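Local coordinates for latency-associated nuclear antigen (PDB 4BLG), which probably binds viral DNA through this C-terminal domain, which assembles with a second copy of itself, at residues L26-H32 with C57-V63; S39-S45 with S113-V119; S65-L71 with T83-F89. All blocks are in the same frame, centred on the assembly; numbering follows the deposited sequence.

Overall arrangement
Followed from the N terminus, the chain leaves helix 24-27 and soon enters strand 39-45, but the first loop to close is that of interaction 1, when the turn after helix 48-57 comes back to 26-32. Strand 64-70 then leaves that turn and pairs with strand 84-90 in interaction 3, a short loop wholly in series with the first. Helix 93-110 follows, and strand 115-122 finally returns to 39-45 in interaction 2. This widest loop crosses that of interaction 1 and encloses that of interaction 3. Strands 39-45 and 84-90 are neighbours, so interactions 2 and 3 share one sheet; interaction 1 ties helix 24-27 and its following turn to the loop between helix 48-57 and strand 64-70.

Interaction 1: L26-H32 with C57-V63; sequences LFDPEGH and CIQSKHV. With PO4 (phosphate ion), chain D.
Leu26 and Ser60 meet through one carbonyl oxygen and one hydroxyl, an economical example of a serine that serves both segments at once. Ser60 OG donates to Leu26 O over 2.8 Å, lying in the carbonyl plane, and so gives the end of helix 24-27 a partner for a backbone acceptor. Ser60 OG also accepts from His62 N at 3.1 Å, closing an ST turn, with Val63 N as a weak second donor. This double role depends on Ser60 chi1 of 74°, which sets OG between its own backbone N and carbonyl carbon. Further along, Lys61 N reaches Asp28 O in a weak but straight bond of 3.4 Å, while Asp28 turns back on its own segment: its OD1 accepts Glu30 N at 3.0 Å from above the carboxylate plane, an Asx turn. A bend at chi2 (63°) carries the methylenes of Lys61 past the carbonyl oxygens of Pro29 and Gly31; NZ makes a weak bond to Pro29 O. Glu30 lies alongside it, pointing the same way, yet Glu30 OE1 stays 4.1 Å from Lys61 NZ, beyond a salt bridge. At the other end of Leu26's backbone, Leu26 N donates to phosphate O2 at 3.0 Å; Arg25 and Lys98 also bind this ion, probably taken from the crystallisation liquor. The apolar part is compact: Leu26 CD1 meets Val63 CG2 at a tight 3.4 Å, their side chains crossing at about a right angle, and the same Val63 methyl lies over one face of the Phe27 ring. Leu99 of helix 93-110 packs against Leu26, Phe27 and Val63, while Leu19 of helix 13-22 touches Phe27 and Val90 of strand 84-90 touches Val63.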
loop_
_atom_site.group_PDB
_atom_site.type_symbol
_atom_site.label_atom_id
_atom_site.label_comp_id
_atom_site.label_asym_id
_atom_site.label_seq_id
_atom_site.Cartn_x
_atom_site.Cartn_y
_atom_site.Cartn_z
ATOM N N LEU A 26 -12.904 12.233 -12.286
ATOM C CA LEU A 26 -11.986 11.303 -11.643
ATOM C C LEU A 26 -11.313 10.369 -12.655
ATOM O O LEU A 26 -10.109 10.118 -12.564
ATOM C CB LEU A 26 -12.716 10.488 -10.574
ATOM C CG LEU A 26 -11.833 9.573 -9.720
ATOM C CD1 LEU A 26 -10.748 10.368 -9.005
ATOM C CD2 LEU A 26 -12.676 8.794 -8.722
ATOM N N PHE A 27 -12.075 9.869 -13.627
ATOM C CA PHE A 27 -11.549 8.866 -14.557
ATOM C C PHE A 27 -11.246 9.391 -15.949
ATOM O O PHE A 27 -10.956 8.615 -16.855
ATOM C CB PHE A 27 -12.491 7.677 -14.648
ATOM C CG PHE A 27 -12.403 6.770 -13.470
ATOM C CD1 PHE A 27 -11.440 5.779 -13.419
ATOM C CD2 PHE A 27 -13.268 6.918 -12.402
ATOM C CE1 PHE A 27 -11.347 4.947 -12.328
ATOM C CE2 PHE A 27 -13.182 6.086 -11.307
ATOM C CZ PHE A 27 -12.221 5.099 -11.269
ATOM N N ASP A 28 -11.314 10.705 -16.118
ATOM C CA ASP A 28 -10.882 11.337 -17.355
ATOM C C ASP A 28 -9.485 10.842 -17.709
ATOM O O ASP A 28 -8.556 11.006 -16.917
ATOM C CB ASP A 28 -10.842 12.853 -17.181
ATOM C CG ASP A 28 -10.853 13.588 -18.500
ATOM O OD1 ASP A 28 -10.452 12.970 -19.510
ATOM O OD2 ASP A 28 -11.261 14.774 -18.525
ATOM N N PRO A 29 -9.321 10.237 -18.900
ATOM C CA PRO A 29 -7.998 9.740 -19.292
ATOM C C PRO A 29 -7.069 10.864 -19.753
ATOM O O PRO A 29 -5.874 10.634 -19.949
ATOM C CB PRO A 29 -8.299 8.786 -20.455
ATOM C CG PRO A 29 -9.791 8.844 -20.679
ATOM C CD PRO A 29 -10.302 10.054 -19.977
ATOM N N GLU A 30 -7.619 12.063 -19.928
ATOM C CA GLU A 30 -6.818 13.245 -20.228
ATOM C C GLU A 30 -6.976 14.263 -19.103
ATOM O O GLU A 30 -7.786 14.077 -18.192
ATOM C CB GLU A 30 -7.213 13.842 -21.582
ATOM C CG GLU A 30 -6.953 12.895 -22.749
ATOM C CD GLU A 30 -5.483 12.836 -23.150
ATOM O OE1 GLU A 30 -4.661 13.552 -22.535
ATOM O OE2 GLU A 30 -5.150 12.066 -24.081
ATOM N N GLY A 31 -6.183 15.327 -19.164
ATOM C CA GLY A 31 -6.106 16.292 -18.081
ATOM C C GLY A 31 -4.763 16.200 -17.377
ATOM O O GLY A 31 -3.811 15.622 -17.909
ATOM N N HIS A 32 -4.688 16.769 -16.178
ATOM C CA HIS A 32 -3.432 16.833 -15.433
ATOM C C HIS A 32 -3.540 16.118 -14.097
ATOM O O HIS A 32 -4.516 16.301 -13.371
ATOM C CB HIS A 32 -3.043 18.288 -15.188
ATOM C CG HIS A 32 -2.729 19.040 -16.439
ATOM N ND1 HIS A 32 -3.612 19.930 -17.018
ATOM C CD2 HIS A 32 -1.635 19.030 -17.234
ATOM C CE1 HIS A 32 -3.070 20.439 -18.106
ATOM N NE2 HIS A 32 -1.868 19.908 -18.263
ATOM N N CYS A 57 -8.182 -1.493 -14.927
ATOM C CA CYS A 57 -9.312 -0.561 -15.014
ATOM C C CYS A 57 -9.232 0.729 -14.183
ATOM O O CYS A 57 -9.648 1.789 -14.649
ATOM C CB CYS A 57 -10.613 -1.287 -14.671
ATOM S SG CYS A 57 -11.102 -2.461 -15.932
ATOM N N ILE A 58 -8.733 0.647 -12.954
ATOM C CA ILE A 58 -8.685 1.820 -12.080
ATOM C C ILE A 58 -7.419 2.622 -12.359
ATOM O O ILE A 58 -6.464 2.641 -11.561
ATOM C CB ILE A 58 -8.782 1.423 -10.594
ATOM C CG1 ILE A 58 -10.080 0.642 -10.358
ATOM C CG2 ILE A 58 -8.764 2.655 -9.702
ATOM C CD1 ILE A 58 -10.154 -0.053 -9.004
ATOM N N GLN A 59 -7.433 3.277 -13.517
ATOM C CA GLN A 59 -6.309 4.064 -14.005
ATOM C C GLN A 59 -6.839 5.276 -14.754
ATOM O O GLN A 59 -7.793 5.176 -15.524
ATOM C CB GLN A 59 -5.445 3.238 -14.957
ATOM C CG GLN A 59 -4.879 1.962 -14.367
ATOM C CD GLN A 59 -3.791 2.211 -13.341
ATOM O OE1 GLN A 59 -3.472 3.357 -13.010
ATOM N NE2 GLN A 59 -3.206 1.128 -12.832
ATOM N N SER A 60 -6.212 6.421 -14.528
ATOM C CA SER A 60 -6.530 7.638 -15.263
ATOM C C SER A 60 -5.505 8.700 -14.898
ATOM O O SER A 60 -4.473 8.406 -14.290
ATOM C CB SER A 60 -7.931 8.141 -14.922
ATOM O OG SER A 60 -7.942 8.729 -13.633
ATOM N N LYS A 61 -5.793 9.940 -15.260
ATOM C CA LYS A 61 -4.903 11.037 -14.929
ATOM C C LYS A 61 -4.973 11.372 -13.441
ATOM O O LYS A 61 -4.040 11.957 -12.890
ATOM C CB LYS A 61 -5.254 12.274 -15.755
ATOM C CG LYS A 61 -4.119 12.774 -16.616
ATOM C CD LYS A 61 -3.722 11.755 -17.662
ATOM C CE LYS A 61 -2.722 12.347 -18.638
ATOM N NZ LYS A 61 -2.500 11.461 -19.807
ATOM N N HIS A 62 -6.074 11.012 -12.790
ATOM C CA HIS A 62 -6.274 11.384 -11.395
ATOM C C HIS A 62 -6.330 10.188 -10.451
ATOM O O HIS A 62 -6.467 10.359 -9.239
ATOM C CB HIS A 62 -7.546 12.216 -11.253
ATOM C CG HIS A 62 -7.453 13.567 -11.888
ATOM N ND1 HIS A 62 -7.280 13.740 -13.244
ATOM C CD2 HIS A 62 -7.504 14.809 -11.353
ATOM C CE1 HIS A 62 -7.233 15.031 -13.519
ATOM N NE2 HIS A 62 -7.367 15.701 -12.389
ATOM N N VAL A 63 -6.226 8.986 -11.006
ATOM C CA VAL A 63 -6.228 7.761 -10.219
ATOM C C VAL A 63 -5.129 6.884 -10.766
ATOM O O VAL A 63 -5.143 6.549 -11.946
ATOM C CB VAL A 63 -7.552 6.966 -10.348
ATOM C CG1 VAL A 63 -7.655 5.928 -9.240
ATOM C CG2 VAL A 63 -8.752 7.895 -10.316
HETATM P P PO4 D . -16.675 13.156 -11.062
HETATM O O1 PO4 D . -18.040 12.544 -10.887
HETATM O O2 PO4 D . -15.619 12.077 -11.086
HETATM O O3 PO4 D . -16.569 13.918 -12.354
HETATM O O4 PO4 D . -16.416 14.078 -9.901
#

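Interaction 2: S39-S45 with S113-V119; sequences SAVMFSS and SVEGTIV. With PO4 (phosphate ion), chain C.
Phe43 and Gly116 face each other as a non-hydrogen-bonded pair, and the ring of Phe43 illustrates how a strand residue can be seated without a large partner opposite. Its CB passes Glu115 O at 3.8 Å. With CG anti to the carbonyl carbon (chi1 -67°), the ring is swung so that Phe43 CD1 comes nearest to Glu115 O, at 3.7 Å, beside Gly116 CA, and reaches Val114 CG1 at 4.2 Å. At the tip, Val41 CG1 lies over one ring face, displaced toward its rim and 3.6 Å from Phe43 CZ. On the other edge of the ring CE2 meets Ile58 CD1, and the surroundings are completed by Leu54 of helix 48-57 and Val103 of helix 93-110. The strands themselves, 39-45 and 115-119, form a regular antiparallel ladder: Ala40, Met42 and Ser44 each exchange two backbone bonds with Val119, Thr117 and Glu115 respectively. Strand 115-122 lies at the edge of the four-stranded sheet of this chain, and Ile118 and Val119 pair with a strand of the second subunit, so the sheet continues across the dimer, consistent with the dimeric beta barrel of the LANA and EBNA1 DNA-binding domains. On the face carrying Met42, Ser44 and Thr117, a water is held by three atoms: it donates to Met42 O at 2.7 Å and is hydrogen-bonded to Ser44 OG and Thr117 OG1. A second water links Ser44 OG to Glu115 OE1, the latter weakly. At the end of the ladder, Ser45 OG and Ser113 OG share a hydrogen bond of 2.7 Å, and Ser113 N donates to phosphate O4, also at 2.7 Å; His47, Thr50 and His111 are also hydrogen-bonded to this ion, which probably came from the crystallisation liquor.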
loop_
_atom_site.group_PDB
_atom_site.type_symbol
_atom_site.label_atom_id
_atom_site.label_comp_id
_atom_site.label_asym_id
_atom_site.label_seq_id
_atom_site.Cartn_x
_atom_site.Cartn_y
_atom_site.Cartn_z
ATOM N N SER A 39 -4.067 10.544 -0.617
ATOM C CA SER A 39 -4.907 9.409 -0.250
ATOM C C SER A 39 -4.874 8.277 -1.263
ATOM O O SER A 39 -4.317 8.395 -2.356
ATOM C CB SER A 39 -6.348 9.852 -0.069
ATOM O OG SER A 39 -6.438 10.973 0.782
ATOM N N ALA A 40 -5.476 7.165 -0.873
ATOM C CA ALA A 40 -5.607 6.029 -1.755
ATOM C C ALA A 40 -6.750 5.164 -1.275
ATOM O O ALA A 40 -7.271 5.350 -0.176
ATOM C CB ALA A 40 -4.321 5.230 -1.787
ATOM N N VAL A 41 -7.158 4.230 -2.117
ATOM C CA VAL A 41 -8.028 3.168 -1.669
ATOM C C VAL A 41 -7.282 1.864 -1.862
ATOM O O VAL A 41 -6.768 1.579 -2.947
ATOM C CB VAL A 41 -9.354 3.127 -2.448
ATOM C CG1 VAL A 41 -10.274 2.066 -1.854
ATOM C CG2 VAL A 41 -10.034 4.493 -2.423
ATOM N N MET A 42 -7.183 1.089 -0.795
ATOM C CA MET A 42 -6.715 -0.278 -0.914
ATOM C C MET A 42 -7.895 -1.162 -1.274
ATOM O O MET A 42 -8.853 -1.273 -0.507
ATOM C CB MET A 42 -6.091 -0.756 0.398
ATOM C CG MET A 42 -5.559 -2.190 0.317
ATOM S SD MET A 42 -4.806 -2.755 1.851
ATOM C CE MET A 42 -3.217 -1.926 1.752
ATOM N N PHE A 43 -7.824 -1.780 -2.450
ATOM C CA PHE A 43 -8.813 -2.770 -2.839
ATOM C C PHE A 43 -8.184 -4.134 -2.635
ATOM O O PHE A 43 -7.096 -4.381 -3.127
ATOM C CB PHE A 43 -9.233 -2.604 -4.304
ATOM C CG PHE A 43 -9.986 -1.342 -4.578
ATOM C CD1 PHE A 43 -11.318 -1.212 -4.192
ATOM C CD2 PHE A 43 -9.375 -0.289 -5.244
ATOM C CE1 PHE A 43 -12.018 -0.040 -4.447
ATOM C CE2 PHE A 43 -10.063 0.877 -5.502
ATOM C CZ PHE A 43 -11.389 1.007 -5.102
ATOM N N SER A 44 -8.876 -5.015 -1.920
ATOM C CA SER A 44 -8.333 -6.311 -1.570
ATOM C C SER A 44 -9.331 -7.433 -1.826
ATOM O O SER A 44 -10.538 -7.211 -1.914
ATOM C CB SER A 44 -7.914 -6.312 -0.103
ATOM O OG SER A 44 -9.013 -6.012 0.734
ATOM N N SER A 45 -8.808 -8.647 -1.931
ATOM C CA SER A 45 -9.617 -9.796 -2.283
ATOM C C SER A 45 -8.742 -11.038 -2.323
ATOM O O SER A 45 -7.557 -10.945 -2.593
ATOM C CB SER A 45 -10.248 -9.568 -3.653
ATOM O OG SER A 45 -10.677 -10.785 -4.216
ATOM N N SER A 113 -16.303 -10.417 -3.921
ATOM C CA SER A 113 -15.091 -10.716 -3.147
ATOM C C SER A 113 -14.268 -9.469 -2.817
ATOM O O SER A 113 -13.355 -9.522 -1.992
ATOM C CB SER A 113 -14.190 -11.677 -3.921
ATOM O OG SER A 113 -13.303 -10.955 -4.765
ATOM N N VAL A 114 -14.561 -8.355 -3.476
ATOM C CA VAL A 114 -13.688 -7.189 -3.384
ATOM C C VAL A 114 -14.067 -6.277 -2.219
ATOM O O VAL A 114 -15.238 -5.967 -2.018
ATOM C CB VAL A 114 -13.697 -6.382 -4.699
ATOM C CG1 VAL A 114 -12.953 -5.072 -4.535
ATOM C CG2 VAL A 114 -13.078 -7.193 -5.821
ATOM N N GLU A 115 -13.058 -5.864 -1.452
ATOM C CA GLU A 115 -13.237 -4.896 -0.378
ATOM C C GLU A 115 -12.419 -3.646 -0.671
ATOM O O GLU A 115 -11.434 -3.695 -1.404
ATOM C CB GLU A 115 -12.806 -5.484 0.969
ATOM C CG GLU A 115 -13.722 -6.576 1.505
ATOM C CD GLU A 115 -13.293 -7.088 2.877
ATOM O OE1 GLU A 115 -12.272 -6.604 3.417
ATOM O OE2 GLU A 115 -13.982 -7.977 3.417
ATOM N N GLY A 116 -12.838 -2.528 -0.087
ATOM C CA GLY A 116 -12.169 -1.256 -0.276
ATOM C C GLY A 116 -11.927 -0.593 1.069
ATOM O O GLY A 116 -12.792 -0.628 1.942
ATOM N N THR A 117 -10.741 -0.011 1.229
ATOM C CA THR A 117 -10.321 0.599 2.482
ATOM C C THR A 117 -9.690 1.952 2.205
ATOM O O THR A 117 -8.733 2.046 1.448
ATOM C CB THR A 117 -9.272 -0.281 3.193
ATOM O OG1 THR A 117 -9.778 -1.614 3.342
ATOM C CG2 THR A 117 -8.922 0.292 4.568
ATOM N N ILE A 118 -10.226 3.004 2.809
ATOM C CA ILE A 118 -9.639 4.333 2.666
ATOM C C ILE A 118 -8.312 4.432 3.434
ATOM O O ILE A 118 -8.227 4.047 4.599
ATOM C CB ILE A 118 -10.578 5.427 3.186
ATOM C CG1 ILE A 118 -11.913 5.401 2.431
ATOM C CG2 ILE A 118 -9.909 6.790 3.052
ATOM C CD1 ILE A 118 -11.869 6.078 1.084
ATOM N N VAL A 119 -7.296 4.973 2.765
ATOM C CA VAL A 119 -5.961 5.119 3.317
ATOM C C VAL A 119 -5.496 6.550 3.104
ATOM O O VAL A 119 -5.872 7.184 2.124
ATOM C CB VAL A 119 -4.964 4.165 2.627
ATOM C CG1 VAL A 119 -3.571 4.347 3.199
ATOM C CG2 VAL A 119 -5.413 2.728 2.788
HETATM P P PO4 C . -15.228 -12.040 -7.474
HETATM O O1 PO4 C . -15.780 -13.365 -7.030
HETATM O O2 PO4 C . -13.732 -12.162 -7.561
HETATM O O3 PO4 C . -15.782 -11.698 -8.831
HETATM O O4 PO4 C . -15.556 -10.962 -6.465
HETATM O O HOH W 1 -9.434 -3.313 1.194
HETATM O O HOH W 2 -10.313 -7.808 1.885
#

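Interaction 3: S65-L71 with T83-F89; sequences STPVSCL and TYYLLSF
Strands 64-70 and 84-90 form the antiparallel pair at one margin of the sheet, with 64-70 the outermost strand within this chain, running from Ser65 beside Ser88 to Leu71 beside Thr83, with a register that slips by one residue midway. Before the slip, Thr66 N donates to Leu87 O, and Leu87 N answers not to a backbone oxygen but to Thr66 OG1, at 3.0 Å and almost straight (176°). Chi1 of 63° sets OG1 between its own backbone N and carbonyl carbon, where it also donates to Pro67 O at 2.9 Å; the side chain thus stands in for a missing rung. Its methyl CG2 meets the edge of the Phe89 ring, 3.5 Å from CE2. Ser88 OG donates to Ser65 OG at 2.7 Å, and Ser65 OG is in turn bonded to Ile58 O. Past the slip, Ser69 and Tyr85 exchange two backbone bonds and Leu71 N donates to Thr83 O. Here the aromatic rings lie on opposite faces. Tyr84 takes Cys70 SG obliquely, 3.6 Å from CE2, while Tyr85, with Leu71 CD2 3.4 Å from its CD1, has Cys70 O at its edge. A water joins Tyr85 OH to Ser69 OG, and the phenol is also hydrogen-bonded to Tyr85 OH of the second subunit, whose Phe89 packs on Leu71. An interrupted edge ladder packed by its side chains on the second subunit is consistent with the dimeric beta barrel known for the LANA and EBNA1 family of DNA-binding domains.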
loop_
_atom_site.group_PDB
_atom_site.type_symbol
_atom_site.label_atom_id
_atom_site.label_comp_id
_atom_site.label_asym_id
_atom_site.label_seq_id
_atom_site.Cartn_x
_atom_site.Cartn_y
_atom_site.Cartn_z
ATOM N N SER A 65 -3.024 3.248 -10.059
ATOM C CA SER A 65 -3.031 2.023 -9.280
ATOM C C SER A 65 -1.765 1.201 -9.448
ATOM O O SER A 65 -1.199 1.092 -10.534
ATOM C CB SER A 65 -4.250 1.166 -9.612
ATOM O OG SER A 65 -5.447 1.821 -9.236
ATOM N N THR A 66 -1.333 0.631 -8.335
ATOM C CA THR A 66 -0.201 -0.267 -8.303
ATOM C C THR A 66 -0.578 -1.586 -8.956
ATOM O O THR A 66 -1.765 -1.875 -9.143
ATOM C CB THR A 66 0.165 -0.594 -6.861
ATOM O OG1 THR A 66 -0.931 -1.287 -6.251
ATOM C CG2 THR A 66 0.452 0.663 -6.089
ATOM N N PRO A 67 0.427 -2.397 -9.302
ATOM C CA PRO A 67 0.115 -3.785 -9.657
ATOM C C PRO A 67 -0.464 -4.509 -8.457
ATOM O O PRO A 67 -0.481 -3.957 -7.342
ATOM C CB PRO A 67 1.469 -4.373 -10.053
ATOM C CG PRO A 67 2.497 -3.373 -9.648
ATOM C CD PRO A 67 1.831 -2.051 -9.558
ATOM N N VAL A 68 -0.959 -5.719 -8.682
ATOM C CA VAL A 68 -1.500 -6.527 -7.605
ATOM C C VAL A 68 -0.334 -7.113 -6.805
ATOM O O VAL A 68 0.607 -7.635 -7.390
ATOM C CB VAL A 68 -2.364 -7.673 -8.153
ATOM C CG1 VAL A 68 -2.920 -8.513 -7.022
ATOM C CG2 VAL A 68 -3.502 -7.128 -9.031
ATOM N N SER A 69 -0.396 -7.005 -5.480
ATOM C CA SER A 69 0.540 -7.709 -4.599
ATOM C C SER A 69 -0.222 -8.518 -3.534
ATOM O O SER A 69 -1.427 -8.750 -3.667
ATOM C CB SER A 69 1.514 -6.731 -3.948
ATOM O OG SER A 69 2.568 -7.419 -3.304
ATOM N N CYS A 70 0.491 -8.974 -2.506
ATOM C CA CYS A 70 -0.100 -9.812 -1.457
ATOM C C CYS A 70 0.023 -9.136 -0.104
ATOM O O CYS A 70 1.022 -8.478 0.177
ATOM C CB CYS A 70 0.624 -11.165 -1.365
ATOM S SG CYS A 70 0.763 -12.070 -2.906
ATOM N N LEU A 71 -0.981 -9.315 0.745
ATOM C CA LEU A 71 -0.851 -8.908 2.134
ATOM C C LEU A 71 -0.135 -10.007 2.921
ATOM O O LEU A 71 -0.236 -11.186 2.594
ATOM C CB LEU A 71 -2.212 -8.623 2.754
ATOM C CG LEU A 71 -2.971 -7.446 2.142
ATOM C CD1 LEU A 71 -4.371 -7.349 2.738
ATOM C CD2 LEU A 71 -2.209 -6.151 2.345
ATOM N N THR A 83 -4.473 -13.009 0.940
ATOM C CA THR A 83 -5.324 -11.911 0.538
ATOM C C THR A 83 -4.479 -10.984 -0.320
ATOM O O THR A 83 -3.418 -10.526 0.105
ATOM C CB THR A 83 -5.877 -11.182 1.758
ATOM O OG1 THR A 83 -6.702 -12.085 2.497
ATOM C CG2 THR A 83 -6.694 -9.963 1.344
ATOM N N TYR A 84 -4.916 -10.774 -1.553
ATOM C CA TYR A 84 -4.233 -9.869 -2.467
ATOM C C TYR A 84 -4.777 -8.451 -2.333
ATOM O O TYR A 84 -5.841 -8.242 -1.771
ATOM C CB TYR A 84 -4.374 -10.366 -3.893
ATOM C CG TYR A 84 -3.894 -11.787 -4.083
ATOM C CD1 TYR A 84 -4.747 -12.861 -3.875
ATOM C CD2 TYR A 84 -2.595 -12.054 -4.463
ATOM C CE1 TYR A 84 -4.316 -14.160 -4.051
ATOM C CE2 TYR A 84 -2.153 -13.353 -4.638
ATOM C CZ TYR A 84 -3.016 -14.398 -4.430
ATOM O OH TYR A 84 -2.571 -15.688 -4.610
ATOM N N TYR A 85 -4.020 -7.475 -2.827
ATOM C CA TYR A 85 -4.429 -6.078 -2.738
ATOM C C TYR A 85 -3.796 -5.257 -3.834
ATOM O O TYR A 85 -2.856 -5.685 -4.476
ATOM C CB TYR A 85 -4.032 -5.468 -1.390
ATOM C CG TYR A 85 -2.594 -4.984 -1.344
ATOM C CD1 TYR A 85 -1.561 -5.838 -0.969
ATOM C CD2 TYR A 85 -2.270 -3.671 -1.672
ATOM C CE1 TYR A 85 -0.241 -5.395 -0.927
ATOM C CE2 TYR A 85 -0.959 -3.220 -1.628
ATOM C CZ TYR A 85 0.050 -4.086 -1.257
ATOM O OH TYR A 85 1.353 -3.634 -1.215
ATOM N N LEU A 86 -4.332 -4.063 -4.039
ATOM C CA LEU A 86 -3.649 -3.044 -4.809
ATOM C C LEU A 86 -4.052 -1.712 -4.219
ATOM O O LEU A 86 -5.024 -1.625 -3.477
ATOM C CB LEU A 86 -3.996 -3.115 -6.300
ATOM C CG LEU A 86 -5.447 -2.900 -6.747
ATOM C CD1 LEU A 86 -5.893 -1.458 -6.596
ATOM C CD2 LEU A 86 -5.585 -3.326 -8.197
ATOM N N LEU A 87 -3.276 -0.689 -4.538
ATOM C CA LEU A 87 -3.519 0.658 -4.065
ATOM C C LEU A 87 -3.850 1.542 -5.246
ATOM O O LEU A 87 -3.187 1.473 -6.275
ATOM C CB LEU A 87 -2.269 1.205 -3.372
ATOM C CG LEU A 87 -1.928 0.588 -2.019
ATOM C CD1 LEU A 87 -0.597 1.132 -1.529
ATOM C CD2 LEU A 87 -3.031 0.883 -1.025
ATOM N N SER A 88 -4.874 2.371 -5.089
ATOM C CA SER A 88 -5.262 3.313 -6.125
ATOM C C SER A 88 -5.108 4.676 -5.515
ATOM O O SER A 88 -5.871 5.044 -4.626
ATOM C CB SER A 88 -6.716 3.098 -6.564
ATOM O OG SER A 88 -6.936 1.775 -7.016
ATOM N N PHE A 89 -4.110 5.418 -5.982
ATOM C CA PHE A 89 -3.783 6.712 -5.401
ATOM C C PHE A 89 -4.618 7.830 -6.014
ATOM O O PHE A 89 -4.852 7.844 -7.223
ATOM C CB PHE A 89 -2.297 7.008 -5.594
ATOM C CG PHE A 89 -1.397 5.982 -4.974
ATOM C CD1 PHE A 89 -1.068 6.053 -3.630
ATOM C CD2 PHE A 89 -0.881 4.946 -5.731
ATOM C CE1 PHE A 89 -0.242 5.098 -3.049
ATOM C CE2 PHE A 89 -0.058 3.992 -5.159
ATOM C CZ PHE A 89 0.266 4.072 -3.815
HETATM O O HOH W 3 3.463 -5.287 -1.820
HETATM O O HOH W 4 -2.582 -12.580 3.007
#